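Local coordinates for cysteine hydrolase (PDB 6V98), which is a type VI secretion effector of Vibrio cholerae, probably a cysteine hydrolase of the papain-like clan CA that attacks the envelope of rival bacteria, at residues 5-10 with 157-162; 46-51 with 97-102; 56-61 with 125-130; 116-121 with 163-168. All coordinates share one frame; numbering follows the deposited sequence.

Contact 1: residues 5-10 with 157-162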
loop_
_atom_site.group_PDB
_atom_site.type_symbol
_atom_site.label_atom_id
_atom_site.label_comp_id
_atom_site.label_asym_id
_atom_site.label_seq_id
_atom_site.Cartn_x
_atom_site.Cartn_y
_atom_site.Cartn_z
ATOM N N ASP A 5 9.180 12.218 -3.427
ATOM C CA ASP A 5 8.472 11.022 -3.839
ATOM C C ASP A 5 7.161 10.898 -3.066
ATOM O O ASP A 5 6.893 11.647 -2.117
ATOM C CB ASP A 5 9.347 9.791 -3.616
ATOM C CG ASP A 5 10.692 9.912 -4.309
ATOM O OD1 ASP A 5 10.714 10.241 -5.522
ATOM O OD2 ASP A 5 11.722 9.694 -3.645
ATOM N N PHE A 6 6.350 9.923 -3.473
ATOM C CA PHE A 6 5.057 9.652 -2.866
ATOM C C PHE A 6 5.023 8.212 -2.384
ATOM O O PHE A 6 5.446 7.301 -3.103
ATOM C CB PHE A 6 3.887 9.835 -3.853
ATOM C CG PHE A 6 3.803 11.201 -4.495
ATOM C CD1 PHE A 6 4.678 11.564 -5.502
ATOM C CD2 PHE A 6 2.801 12.091 -4.127
ATOM C CE1 PHE A 6 4.571 12.821 -6.123
ATOM C CE2 PHE A 6 2.690 13.349 -4.736
ATOM C CZ PHE A 6 3.579 13.708 -5.727
ATOM N N LEU A 7 4.516 8.015 -1.170
ATOM C CA LEU A 7 4.156 6.692 -0.661
ATOM C C LEU A 7 2.702 6.769 -0.214
ATOM O O LEU A 7 2.357 7.587 0.648
ATOM C CB LEU A 7 5.068 6.251 0.495
ATOM C CG LEU A 7 5.029 4.747 0.795
ATOM C CD1 LEU A 7 5.774 3.980 -0.305
ATOM C CD2 LEU A 7 5.631 4.429 2.170
ATOM N N ILE A 8 1.851 5.946 -0.820
ATOM C CA ILE A 8 0.414 6.000 -0.579
ATOM C C ILE A 8 -0.035 4.644 -0.056
ATOM O O ILE A 8 -0.408 3.765 -0.854
ATOM C CB ILE A 8 -0.356 6.388 -1.852
ATOM C CG1 ILE A 8 0.227 7.669 -2.447
ATOM C CG2 ILE A 8 -1.842 6.555 -1.555
ATOM C CD1 ILE A 8 -0.461 8.099 -3.729
ATOM N N PRO A 9 0.033 4.417 1.253
ATOM C CA PRO A 9 -0.659 3.267 1.839
ATOM C C PRO A 9 -2.124 3.329 1.454
ATOM O O PRO A 9 -2.755 4.384 1.541
ATOM C CB PRO A 9 -0.456 3.461 3.349
ATOM C CG PRO A 9 0.795 4.326 3.468
ATOM C CD PRO A 9 0.712 5.244 2.265
ATOM N N VAL A 10 -2.666 2.198 1.005
ATOM C CA VAL A 10 -4.075 2.111 0.628
ATOM C C VAL A 10 -4.697 0.948 1.387
ATOM O O VAL A 10 -4.106 -0.132 1.465
ATOM C CB VAL A 10 -4.254 1.961 -0.898
ATOM C CG1 VAL A 10 -3.787 3.251 -1.603
ATOM C CG2 VAL A 10 -3.484 0.765 -1.438
ATOM N N ILE A 157 3.153 -0.668 7.245
ATOM C CA ILE A 157 3.654 0.119 8.370
ATOM C C ILE A 157 5.155 -0.045 8.480
ATOM O O ILE A 157 5.892 0.933 8.667
ATOM C CB ILE A 157 2.964 -0.292 9.682
ATOM C CG1 ILE A 157 1.454 -0.053 9.597
ATOM C CG2 ILE A 157 3.602 0.475 10.871
ATOM C CD1 ILE A 157 0.681 -0.736 10.695
ATOM N N ASP A 158 5.632 -1.289 8.358
ATOM C CA ASP A 158 7.061 -1.561 8.449
ATOM C C ASP A 158 7.829 -0.847 7.344
ATOM O O ASP A 158 8.935 -0.342 7.577
ATOM C CB ASP A 158 7.314 -3.073 8.394
ATOM C CG ASP A 158 6.854 -3.803 9.666
ATOM O OD1 ASP A 158 6.480 -3.144 10.662
ATOM O OD2 ASP A 158 6.854 -5.044 9.659
ATOM N N LEU A 159 7.255 -0.774 6.138
ATOM C CA LEU A 159 7.895 -0.014 5.063
ATOM C C LEU A 159 8.002 1.459 5.427
ATOM O O LEU A 159 9.060 2.084 5.264
ATOM C CB LEU A 159 7.104 -0.169 3.759
ATOM C CG LEU A 159 7.536 0.720 2.586
ATOM C CD1 LEU A 159 8.940 0.410 2.118
ATOM C CD2 LEU A 159 6.543 0.568 1.446
ATOM N N ALA A 160 6.896 2.046 5.883
ATOM C CA ALA A 160 6.900 3.471 6.191
ATOM C C ALA A 160 7.849 3.761 7.340
ATOM O O ALA A 160 8.622 4.728 7.287
ATOM C CB ALA A 160 5.480 3.940 6.512
ATOM N N ASP A 161 7.845 2.898 8.362
ATOM C CA ASP A 161 8.827 3.010 9.442
ATOM C C ASP A 161 10.246 2.984 8.885
ATOM O O ASP A 161 11.099 3.791 9.276
ATOM C CB ASP A 161 8.643 1.867 10.449
ATOM C CG ASP A 161 7.866 2.285 11.699
ATOM O OD1 ASP A 161 8.350 3.160 12.456
ATOM O OD2 ASP A 161 6.774 1.721 11.930
ATOM N N ALA A 162 10.515 2.047 7.969
ATOM C CA ALA A 162 11.857 1.887 7.422
ATOM C C ALA A 162 12.274 3.096 6.596
ATOM O O ALA A 162 13.472 3.387 6.494
ATOM C CB ALA A 162 11.937 0.608 6.581
#

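Contact 2: residues 46-51 with 97-102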
loop_
_atom_site.group_PDB
_atom_site.type_symbol
_atom_site.label_atom_id
_atom_site.label_comp_id
_atom_site.label_asym_id
_atom_site.label_seq_id
_atom_site.Cartn_x
_atom_site.Cartn_y
_atom_site.Cartn_z
ATOM N N GLY A 46 -2.450 -2.318 0.860
ATOM C CA GLY A 46 -1.318 -2.364 -0.056
ATOM C C GLY A 46 -0.619 -1.018 -0.069
ATOM O O GLY A 46 -0.958 -0.170 0.751
ATOM N N VAL A 47 0.349 -0.792 -0.958
ATOM C CA VAL A 47 1.032 0.501 -0.977
ATOM C C VAL A 47 1.392 0.870 -2.411
ATOM O O VAL A 47 1.911 0.049 -3.169
ATOM C CB VAL A 47 2.277 0.513 -0.057
ATOM C CG1 VAL A 47 3.303 -0.547 -0.466
ATOM C CG2 VAL A 47 2.891 1.920 0.011
ATOM N N ILE A 48 1.098 2.111 -2.777
ATOM C CA ILE A 48 1.531 2.687 -4.039
ATOM C C ILE A 48 2.794 3.487 -3.793
ATOM O O ILE A 48 2.866 4.268 -2.837
ATOM C CB ILE A 48 0.440 3.593 -4.635
ATOM C CG1 ILE A 48 -0.828 2.780 -4.880
ATOM C CG2 ILE A 48 0.952 4.227 -5.922
ATOM C CD1 ILE A 48 -2.040 3.632 -5.326
ATOM N N LEU A 49 3.778 3.326 -4.671
ATOM C CA LEU A 49 5.044 4.044 -4.583
ATOM C C LEU A 49 5.260 4.816 -5.875
ATOM O O LEU A 49 5.223 4.228 -6.958
ATOM C CB LEU A 49 6.204 3.068 -4.347
ATOM C CG LEU A 49 7.601 3.672 -4.495
ATOM C CD1 LEU A 49 7.896 4.580 -3.325
ATOM C CD2 LEU A 49 8.651 2.578 -4.590
ATOM N N ILE A 50 5.491 6.124 -5.774
ATOM C CA ILE A 50 5.626 6.972 -6.957
ATOM C C ILE A 50 6.925 7.765 -6.900
ATOM O O ILE A 50 7.217 8.417 -5.890
ATOM C CB ILE A 50 4.440 7.935 -7.110
ATOM C CG1 ILE A 50 3.143 7.142 -7.219
ATOM C CG2 ILE A 50 4.650 8.810 -8.354
ATOM C CD1 ILE A 50 1.905 7.992 -7.043
ATOM N N ASN A 51 7.692 7.711 -7.992
ATOM C CA ASN A 51 8.844 8.586 -8.191
ATOM C C ASN A 51 8.373 10.015 -8.442
ATOM O O ASN A 51 7.688 10.281 -9.437
ATOM C CB ASN A 51 9.677 8.097 -9.374
ATOM C CG ASN A 51 11.006 8.827 -9.489
ATOM O OD1 ASN A 51 11.044 10.050 -9.597
ATOM N ND2 ASN A 51 12.104 8.080 -9.433
ATOM N N LEU A 97 -6.515 8.550 -10.596
ATOM C CA LEU A 97 -7.755 7.784 -10.701
ATOM C C LEU A 97 -7.555 6.499 -11.497
ATOM O O LEU A 97 -8.151 5.463 -11.178
ATOM C CB LEU A 97 -8.856 8.624 -11.365
ATOM C CG LEU A 97 -9.724 9.557 -10.519
ATOM C CD1 LEU A 97 -10.511 10.501 -11.437
ATOM C CD2 LEU A 97 -10.661 8.754 -9.624
ATOM N N LYS A 98 -6.748 6.550 -12.558
ATOM C CA LYS A 98 -6.534 5.359 -13.373
ATOM C C LYS A 98 -5.832 4.273 -12.572
ATOM O O LYS A 98 -6.186 3.091 -12.665
ATOM C CB LYS A 98 -5.725 5.719 -14.617
ATOM C CG LYS A 98 -5.493 4.562 -15.556
ATOM C CD LYS A 98 -4.787 5.023 -16.807
ATOM C CE LYS A 98 -4.493 3.852 -17.710
ATOM N NZ LYS A 98 -3.701 4.292 -18.888
ATOM N N VAL A 99 -4.849 4.665 -11.754
ATOM C CA VAL A 99 -4.135 3.715 -10.908
ATOM C C VAL A 99 -5.042 3.183 -9.811
ATOM O O VAL A 99 -4.990 1.998 -9.470
ATOM C CB VAL A 99 -2.879 4.378 -10.312
ATOM C CG1 VAL A 99 -2.245 3.483 -9.226
ATOM C CG2 VAL A 99 -1.877 4.682 -11.414
ATOM N N LEU A 100 -5.855 4.055 -9.208
ATOM C CA LEU A 100 -6.699 3.607 -8.108
ATOM C C LEU A 100 -7.717 2.590 -8.601
ATOM O O LEU A 100 -7.947 1.562 -7.956
ATOM C CB LEU A 100 -7.382 4.802 -7.447
ATOM C CG LEU A 100 -6.427 5.739 -6.679
ATOM C CD1 LEU A 100 -7.173 6.947 -6.118
ATOM C CD2 LEU A 100 -5.679 4.979 -5.557
ATOM N N LYS A 101 -8.324 2.854 -9.758
ATOM C CA LYS A 101 -9.234 1.877 -10.343
ATOM C C LYS A 101 -8.527 0.547 -10.608
ATOM O O LYS A 101 -9.091 -0.525 -10.355
ATOM C CB LYS A 101 -9.822 2.430 -11.634
ATOM C CG LYS A 101 -11.040 1.679 -12.097
ATOM C CD LYS A 101 -11.699 2.384 -13.266
ATOM C CE LYS A 101 -13.204 2.204 -13.193
ATOM N NZ LYS A 101 -13.613 0.865 -13.675
ATOM N N GLU A 102 -7.309 0.596 -11.151
ATOM C CA GLU A 102 -6.557 -0.633 -11.397
ATOM C C GLU A 102 -6.362 -1.412 -10.105
ATOM O O GLU A 102 -6.618 -2.621 -10.044
ATOM C CB GLU A 102 -5.204 -0.304 -12.038
ATOM C CG GLU A 102 -5.305 0.181 -13.499
ATOM C CD GLU A 102 -3.976 0.697 -14.037
ATOM O OE1 GLU A 102 -3.109 1.037 -13.216
ATOM O OE2 GLU A 102 -3.797 0.769 -15.270
#

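Contact 3: residues 56-61 with 125-130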
loop_
_atom_site.group_PDB
_atom_site.type_symbol
_atom_site.label_atom_id
_atom_site.label_comp_id
_atom_site.label_asym_id
_atom_site.label_seq_id
_atom_site.Cartn_x
_atom_site.Cartn_y
_atom_site.Cartn_z
ATOM N N VAL A 56 7.036 7.391 -12.350
ATOM C CA VAL A 56 7.074 5.933 -12.361
ATOM C C VAL A 56 6.435 5.407 -11.082
ATOM O O VAL A 56 6.778 5.846 -9.976
ATOM C CB VAL A 56 8.522 5.436 -12.511
ATOM C CG1 VAL A 56 8.587 3.929 -12.339
ATOM C CG2 VAL A 56 9.101 5.845 -13.870
ATOM N N THR A 57 5.516 4.447 -11.233
ATOM C CA THR A 57 4.632 3.977 -10.172
ATOM C C THR A 57 4.787 2.471 -9.970
ATOM O O THR A 57 4.864 1.711 -10.938
ATOM C CB THR A 57 3.165 4.314 -10.520
ATOM O OG1 THR A 57 3.043 5.725 -10.732
ATOM C CG2 THR A 57 2.214 3.923 -9.403
ATOM N N ARG A 58 4.827 2.046 -8.708
ATOM C CA ARG A 58 4.838 0.640 -8.320
ATOM C C ARG A 58 3.727 0.377 -7.315
ATOM O O ARG A 58 3.329 1.261 -6.558
ATOM C CB ARG A 58 6.178 0.223 -7.677
ATOM C CG ARG A 58 7.396 0.610 -8.480
ATOM C CD ARG A 58 7.479 -0.245 -9.718
ATOM N NE ARG A 58 8.733 -0.035 -10.430
ATOM C CZ ARG A 58 8.817 0.370 -11.693
ATOM N NH1 ARG A 58 7.715 0.620 -12.398
ATOM N NH2 ARG A 58 10.010 0.527 -12.253
ATOM N N TYR A 59 3.263 -0.869 -7.271
ATOM C CA TYR A 59 2.301 -1.289 -6.262
ATOM C C TYR A 59 2.743 -2.628 -5.692
ATOM O O TYR A 59 3.059 -3.554 -6.447
ATOM C CB TYR A 59 0.876 -1.384 -6.836
ATOM C CG TYR A 59 -0.122 -1.900 -5.824
ATOM C CD1 TYR A 59 -0.407 -3.262 -5.738
ATOM C CD2 TYR A 59 -0.751 -1.040 -4.932
ATOM C CE1 TYR A 59 -1.298 -3.751 -4.790
ATOM C CE2 TYR A 59 -1.632 -1.520 -3.973
ATOM C CZ TYR A 59 -1.901 -2.868 -3.910
ATOM O OH TYR A 59 -2.788 -3.355 -2.983
ATOM N N TYR A 60 2.791 -2.715 -4.358
ATOM C CA TYR A 60 3.153 -3.929 -3.645
ATOM C C TYR A 60 2.142 -4.199 -2.546
ATOM O O TYR A 60 1.529 -3.274 -2.001
ATOM C CB TYR A 60 4.549 -3.815 -3.010
ATOM C CG TYR A 60 5.700 -4.007 -3.964
ATOM C CD1 TYR A 60 6.128 -2.979 -4.811
ATOM C CD2 TYR A 60 6.373 -5.218 -4.008
ATOM C CE1 TYR A 60 7.208 -3.175 -5.683
ATOM C CE2 TYR A 60 7.444 -5.426 -4.861
ATOM C CZ TYR A 60 7.862 -4.415 -5.694
ATOM O OH TYR A 60 8.929 -4.673 -6.529
ATOM N N GLU A 61 1.989 -5.476 -2.202
ATOM C CA GLU A 61 1.147 -5.839 -1.075
ATOM C C GLU A 61 1.615 -7.180 -0.523
ATOM O O GLU A 61 2.335 -7.930 -1.185
ATOM C CB GLU A 61 -0.338 -5.916 -1.486
ATOM C CG GLU A 61 -0.597 -6.956 -2.556
ATOM C CD GLU A 61 -1.911 -6.735 -3.279
ATOM O OE1 GLU A 61 -2.808 -6.108 -2.685
ATOM O OE2 GLU A 61 -2.033 -7.198 -4.432
ATOM N N GLU A 125 15.159 3.675 -2.152
ATOM C CA GLU A 125 15.214 2.884 -0.926
ATOM C C GLU A 125 13.945 2.064 -0.730
ATOM O O GLU A 125 14.004 0.911 -0.283
ATOM C CB GLU A 125 15.440 3.793 0.272
ATOM C CG GLU A 125 16.811 4.463 0.298
ATOM C CD GLU A 125 16.868 5.769 -0.471
ATOM O OE1 GLU A 125 17.943 6.407 -0.448
ATOM O OE2 GLU A 125 15.852 6.153 -1.098
ATOM N N ALA A 126 12.784 2.656 -1.022
ATOM C CA ALA A 126 11.532 1.916 -0.888
ATOM C C ALA A 126 11.458 0.783 -1.899
ATOM O O ALA A 126 11.040 -0.337 -1.565
ATOM C CB ALA A 126 10.341 2.860 -1.067
ATOM N N ASP A 127 11.837 1.063 -3.147
ATOM C CA ASP A 127 11.836 0.027 -4.174
ATOM C C ASP A 127 12.768 -1.113 -3.794
ATOM O O ASP A 127 12.418 -2.293 -3.936
ATOM C CB ASP A 127 12.238 0.632 -5.518
ATOM C CG ASP A 127 11.961 -0.296 -6.674
ATOM O OD1 ASP A 127 10.770 -0.561 -6.933
ATOM O OD2 ASP A 127 12.929 -0.753 -7.317
ATOM N N SER A 128 13.951 -0.777 -3.285
ATOM C CA SER A 128 14.891 -1.805 -2.842
ATOM C C SER A 128 14.339 -2.619 -1.672
ATOM O O SER A 128 14.513 -3.845 -1.619
ATOM C CB SER A 128 16.220 -1.147 -2.461
ATOM O OG SER A 128 17.149 -2.137 -2.040
ATOM N N TRP A 129 13.685 -1.955 -0.715
ATOM C CA TRP A 129 13.132 -2.661 0.443
ATOM C C TRP A 129 12.027 -3.626 0.023
ATOM O O TRP A 129 11.998 -4.784 0.463
ATOM C CB TRP A 129 12.622 -1.636 1.462
ATOM C CG TRP A 129 12.199 -2.134 2.830
ATOM C CD1 TRP A 129 12.939 -2.097 3.975
ATOM C CD2 TRP A 129 10.920 -2.666 3.195
ATOM N NE1 TRP A 129 12.207 -2.585 5.027
ATOM C CE2 TRP A 129 10.965 -2.948 4.575
ATOM C CE3 TRP A 129 9.749 -2.947 2.484
ATOM C CZ2 TRP A 129 9.883 -3.492 5.263
ATOM C CZ3 TRP A 129 8.666 -3.480 3.168
ATOM C CH2 TRP A 129 8.738 -3.747 4.542
ATOM N N LEU A 130 11.123 -3.170 -0.848
ATOM C CA LEU A 130 10.029 -4.012 -1.325
ATOM C C LEU A 130 10.546 -5.197 -2.137
ATOM O O LEU A 130 10.090 -6.333 -1.946
ATOM C CB LEU A 130 9.060 -3.157 -2.145
ATOM C CG LEU A 130 8.324 -2.162 -1.245
ATOM C CD1 LEU A 130 7.789 -0.980 -2.079
ATOM C CD2 LEU A 130 7.202 -2.852 -0.481
HETATM O O HOH W 1 9.670 -2.591 -7.916
#

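Contact 4: residues 116-121 with 163-168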
loop_
_atom_site.group_PDB
_atom_site.type_symbol
_atom_site.label_atom_id
_atom_site.label_comp_id
_atom_site.label_asym_id
_atom_site.label_seq_id
_atom_site.Cartn_x
_atom_site.Cartn_y
_atom_site.Cartn_z
ATOM N N VAL A 116 -3.533 7.316 2.869
ATOM C CA VAL A 116 -2.811 8.521 3.262
ATOM C C VAL A 116 -1.746 8.776 2.213
ATOM O O VAL A 116 -1.264 7.846 1.557
ATOM C CB VAL A 116 -2.169 8.413 4.669
ATOM C CG1 VAL A 116 -3.248 8.308 5.729
ATOM C CG2 VAL A 116 -1.185 7.219 4.741
ATOM N N VAL A 117 -1.358 10.039 2.067
ATOM C CA VAL A 117 -0.349 10.430 1.092
ATOM C C VAL A 117 0.860 10.939 1.858
ATOM O O VAL A 117 0.793 11.976 2.527
ATOM C CB VAL A 117 -0.879 11.486 0.116
ATOM C CG1 VAL A 117 0.183 11.831 -0.894
ATOM C CG2 VAL A 117 -2.157 10.975 -0.581
ATOM N N LEU A 118 1.972 10.218 1.750
ATOM C CA LEU A 118 3.199 10.531 2.465
ATOM C C LEU A 118 4.245 10.992 1.468
ATOM O O LEU A 118 4.282 10.517 0.333
ATOM C CB LEU A 118 3.724 9.301 3.214
ATOM C CG LEU A 118 2.707 8.507 4.020
ATOM C CD1 LEU A 118 3.359 7.275 4.584
ATOM C CD2 LEU A 118 2.104 9.385 5.116
ATOM N N ARG A 119 5.112 11.900 1.903
ATOM C CA ARG A 119 6.089 12.506 1.007
ATOM C C ARG A 119 7.489 12.459 1.603
ATOM O O ARG A 119 7.673 12.654 2.808
ATOM C CB ARG A 119 5.720 13.970 0.696
ATOM C CG ARG A 119 4.340 14.152 0.061
ATOM C CD ARG A 119 4.222 13.493 -1.312
ATOM N NE ARG A 119 5.127 14.056 -2.316
ATOM C CZ ARG A 119 4.930 15.219 -2.939
ATOM N NH1 ARG A 119 3.870 15.961 -2.656
ATOM N NH2 ARG A 119 5.797 15.644 -3.847
ATOM N N GLY A 120 8.476 12.274 0.739
ATOM C CA GLY A 120 9.862 12.307 1.158
ATOM C C GLY A 120 10.741 11.872 0.008
ATOM O O GLY A 120 10.263 11.569 -1.089
ATOM N N LYS A 121 12.049 11.855 0.270
ATOM C CA LYS A 121 13.020 11.380 -0.714
ATOM C C LYS A 121 13.346 9.938 -0.359
ATOM O O LYS A 121 14.149 9.683 0.541
ATOM C CB LYS A 121 14.271 12.253 -0.728
ATOM C CG LYS A 121 14.010 13.702 -1.128
ATOM C CD LYS A 121 13.568 13.788 -2.584
ATOM C CE LYS A 121 13.277 15.216 -3.019
ATOM N NZ LYS A 121 13.612 16.238 -1.994
ATOM N N MET A 163 11.317 3.820 6.019
ATOM C CA MET A 163 11.649 4.997 5.231
ATOM C C MET A 163 11.906 6.222 6.104
ATOM O O MET A 163 12.219 7.291 5.566
ATOM C CB MET A 163 10.531 5.307 4.224
ATOM C CG MET A 163 10.252 4.224 3.168
ATOM S SD MET A 163 11.678 3.789 2.138
ATOM C CE MET A 163 12.161 2.266 2.960
ATOM N N GLY A 164 11.762 6.095 7.423
ATOM C CA GLY A 164 11.856 7.240 8.308
ATOM C C GLY A 164 10.632 8.127 8.331
ATOM O O GLY A 164 10.733 9.296 8.726
ATOM N N LEU A 165 9.474 7.611 7.942
ATOM C CA LEU A 165 8.273 8.425 7.815
ATOM C C LEU A 165 7.431 8.466 9.086
ATOM O O LEU A 165 6.407 9.158 9.109
ATOM C CB LEU A 165 7.428 7.924 6.645
ATOM C CG LEU A 165 8.110 7.971 5.275
ATOM C CD1 LEU A 165 7.220 7.310 4.220
ATOM C CD2 LEU A 165 8.452 9.410 4.883
ATOM N N ASP A 166 7.838 7.762 10.134
ATOM C CA ASP A 166 7.170 7.806 11.431
ATOM C C ASP A 166 5.659 7.579 11.312
ATOM O O ASP A 166 4.866 8.469 11.640
ATOM C CB ASP A 166 7.462 9.116 12.144
ATOM C CG ASP A 166 6.983 9.112 13.587
ATOM O OD1 ASP A 166 6.919 8.021 14.199
ATOM O OD2 ASP A 166 6.653 10.196 14.110
ATOM N N PRO A 167 5.233 6.411 10.850
ATOM C CA PRO A 167 3.797 6.121 10.768
ATOM C C PRO A 167 3.168 6.062 12.151
ATOM O O PRO A 167 3.844 6.058 13.185
ATOM C CB PRO A 167 3.750 4.758 10.088
ATOM C CG PRO A 167 5.052 4.104 10.514
ATOM C CD PRO A 167 6.055 5.231 10.525
ATOM N N ALA A 168 1.840 5.998 12.152
ATOM C CA ALA A 168 1.095 5.924 13.401
ATOM C C ALA A 168 1.480 4.678 14.188
ATOM O O ALA A 168 1.842 3.636 13.627
ATOM C CB ALA A 168 -0.420 5.932 13.128
#

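Contact 1: residues 5-10 with 157-162
Leu7, on strand 5-12, reaches across to Leu159 and Ala160 of helix 154-162, and its two methyls divide the work. CD1 of Leu7 meets CD2 of Leu159 at 3.9 Å, while CD2 of Leu7 lies 4.0 Å from that same Leu159 CD2. One Leu159 methyl therefore sits against both arms of the Leu7 fork. The second arm also passes along the helix backbone, with Leu7 CD2 4.3 Å from Ala160 CA and 4.4 Å from Ala160 CB, so the small alanine lets the leucine come up to the helix surface itself.

Both leucines take the same rotamer. In Leu7, CG is turned anti to the backbone N (chi1 -163°), which carries the branch out from the strand; Leu159 does likewise (chi1 172°), and the two side chains approach at a slant. The closest pair of alpha carbons, Leu7 CA and Ala160 CA, is 8.1 Å apart, a spacing bridged mainly by the Leu7 side chain.

The other arm of Leu159 is occupied by helix 123-134, where its CD1 packs on Trp129, and Leu7 CD1 also rests on Val47 of the adjoining strand. Cys152, found here as S-dimethylarsinoyl-cysteine, lies just ahead of helix 154-162; a helix following a cysteine and lying on an antiparallel sheet is consistent with the papain-like clan CA.

All three touching residues are buried and only carbon meets carbon, so this interface of 117 Å² implies cohesion through dispersion and exclusion of water, with shape rather than polar direction setting the fit.

Contact 2: residues 46-51 with 97-102
Ile48 with Val99 and Leu100 forms a wholly apolar, buried helix-on-sheet contact, joining strand 44-50, an inner strand of the large antiparallel sheet, to helix 93-107. A single atom of the strand does the touching. CD1 of Ile48 lies 3.9 Å from CG1 of Val99, and it is equally far, 3.9 Å, from CD2 of Leu100. Seen from that methyl, the two partners stand almost at a right angle to each other, so it fits into the corner between neighbouring residues of the helix.

The approaches differ. Ile48 and Val99 extend toward one another and meet tip to tip, whereas Leu100 comes across the isoleucine at about 90°. Extension of the isoleucine makes this possible: CG1 is anti to the carbonyl carbon (chi1 -60°) and CD1 continues outward with chi2 at 173°. Leu100 does not leave the helix straight at the strand, but its branched end bends nearer. With 9.0 Å between Ile48 CA and Val99 CA, the reach of both side chains is needed, and 94 Å² is buried in all.

Strand alternation sorts the neighbours: Val47 and Leu49 pack with Leu159 and Ala126 of the other helices, while Ile48 is turned to helix 93-107, which also touches Tyr192 of strand 188-193. Helices thus flank both faces of the sheet, a three-layer helix-sheet-helix organisation built round an antiparallel sheet.

Contact 3: residues 56-61 with 125-130
The Tyr60 ring carries Leu130 CB over the centre of one face: that carbon is 3.7 Å from the ring centroid and just 3° off the normal, a nearly ideal CH-pi contact. Leu130 then wraps the near end of the tyrosine, with CD1 3.8 Å from Tyr60 CD1 and CD2 3.8 Å from Tyr60 CB. At the ring's edge, in its plane, a water stands 2.6 Å from Tyr60 OH and donates a short bond of 2.5 Å to Asp127 OD1.

The Arg58 guanidinium has Val56 CG1 over one face, displaced toward the rim, and Asp127 OD1 at its edge, near the plane. Guanidinium and carboxylate planes are inclined by 56°, and Arg58 NE stays 4.1 Å from Asp127 OD1, beyond salt-bridge range. Chi1 (-51°) places Arg58 CG 3.9 Å from the same oxygen, and the bend at chi2 then directs the rest of the chain. The other carboxylate oxygen, OD2, is held by Arg131 in a salt bridge.

Strand 57-63 and helix 123-134 are therefore joined by an aromatic-aliphatic seat and a water bridge beside it. The nearby arginines would be expected to favour a negatively charged Asp127, although Arg58 NE stays beyond salt-bridge distance.

Contact 4: residues 116-121 with 163-168
Apolar packing carries most of this contact, and it runs between Leu118 of strand 113-120 and Leu165 of the loop after helix 154-162. CD1 of Leu165 lies 3.9 Å from CD1 of Leu118 and 4.1 Å from Leu118 CB, so one loop methyl lies along both the root and an outer arm of the strand residue. Both leucines have CG anti to the carbonyl carbon, with chi1 near -46° in Leu118 and -61° in Leu165, and their chains meet at an oblique angle. The nearest alpha carbons, Leu118 CA and Leu165 CA, are 7.7 Å apart. Leu118 also touches Glu187, a calcium ligand, and its side chain is about 10 Å from a bound calcium ion.

A van der Waals contact with the backbone adds to this. The second methyl of Leu165, CD2, rests 3.9 Å from the carbonyl O of Arg119, beside Gly120, which has no side chain to interpose there.

The loop gets its course from the end of the helix. Gly164 leaves helical geometry with a positive phi (77°) and closes a Schellman motif, with two bonds back into the last helical turn; the chain then turns so that Leu165 faces the sheet, where it also touches Leu7 and Phe122.

Polar groups work on the far side of the strand. The Arg119 side chain starts away from the loop; its NH2 bonds the carbonyl of Asp4, its NE that of Asp5, and the guanidinium makes a cation-pi contact with Phe6.

In the fold
All four contacts join elements to one antiparallel sheet. Contacts 1 and 4 (centres 6 Å apart) are close neighbours because strands 5-12 and 113-120 pair directly: Leu7 O and Leu118 N are 2.9 Å apart. Contacts 1 and 3 (centres 9 Å apart) meet through the helices, where Leu159 CD1 lies 3.5 Å from Trp129 CE3. Contact 2 reaches the opposite face of the sheet, 16 Å from contact 4 between centres, yet strand pairing ties it to contact 1 (Ile8 N to Ile48 O, 2.8 Å) and contact 3 (Leu49 O to Arg58 N, 2.8 Å). The modified Cys152 precedes the helix of contact 1, while a calcium ion lies about 14 Å from the Leu100 side chain.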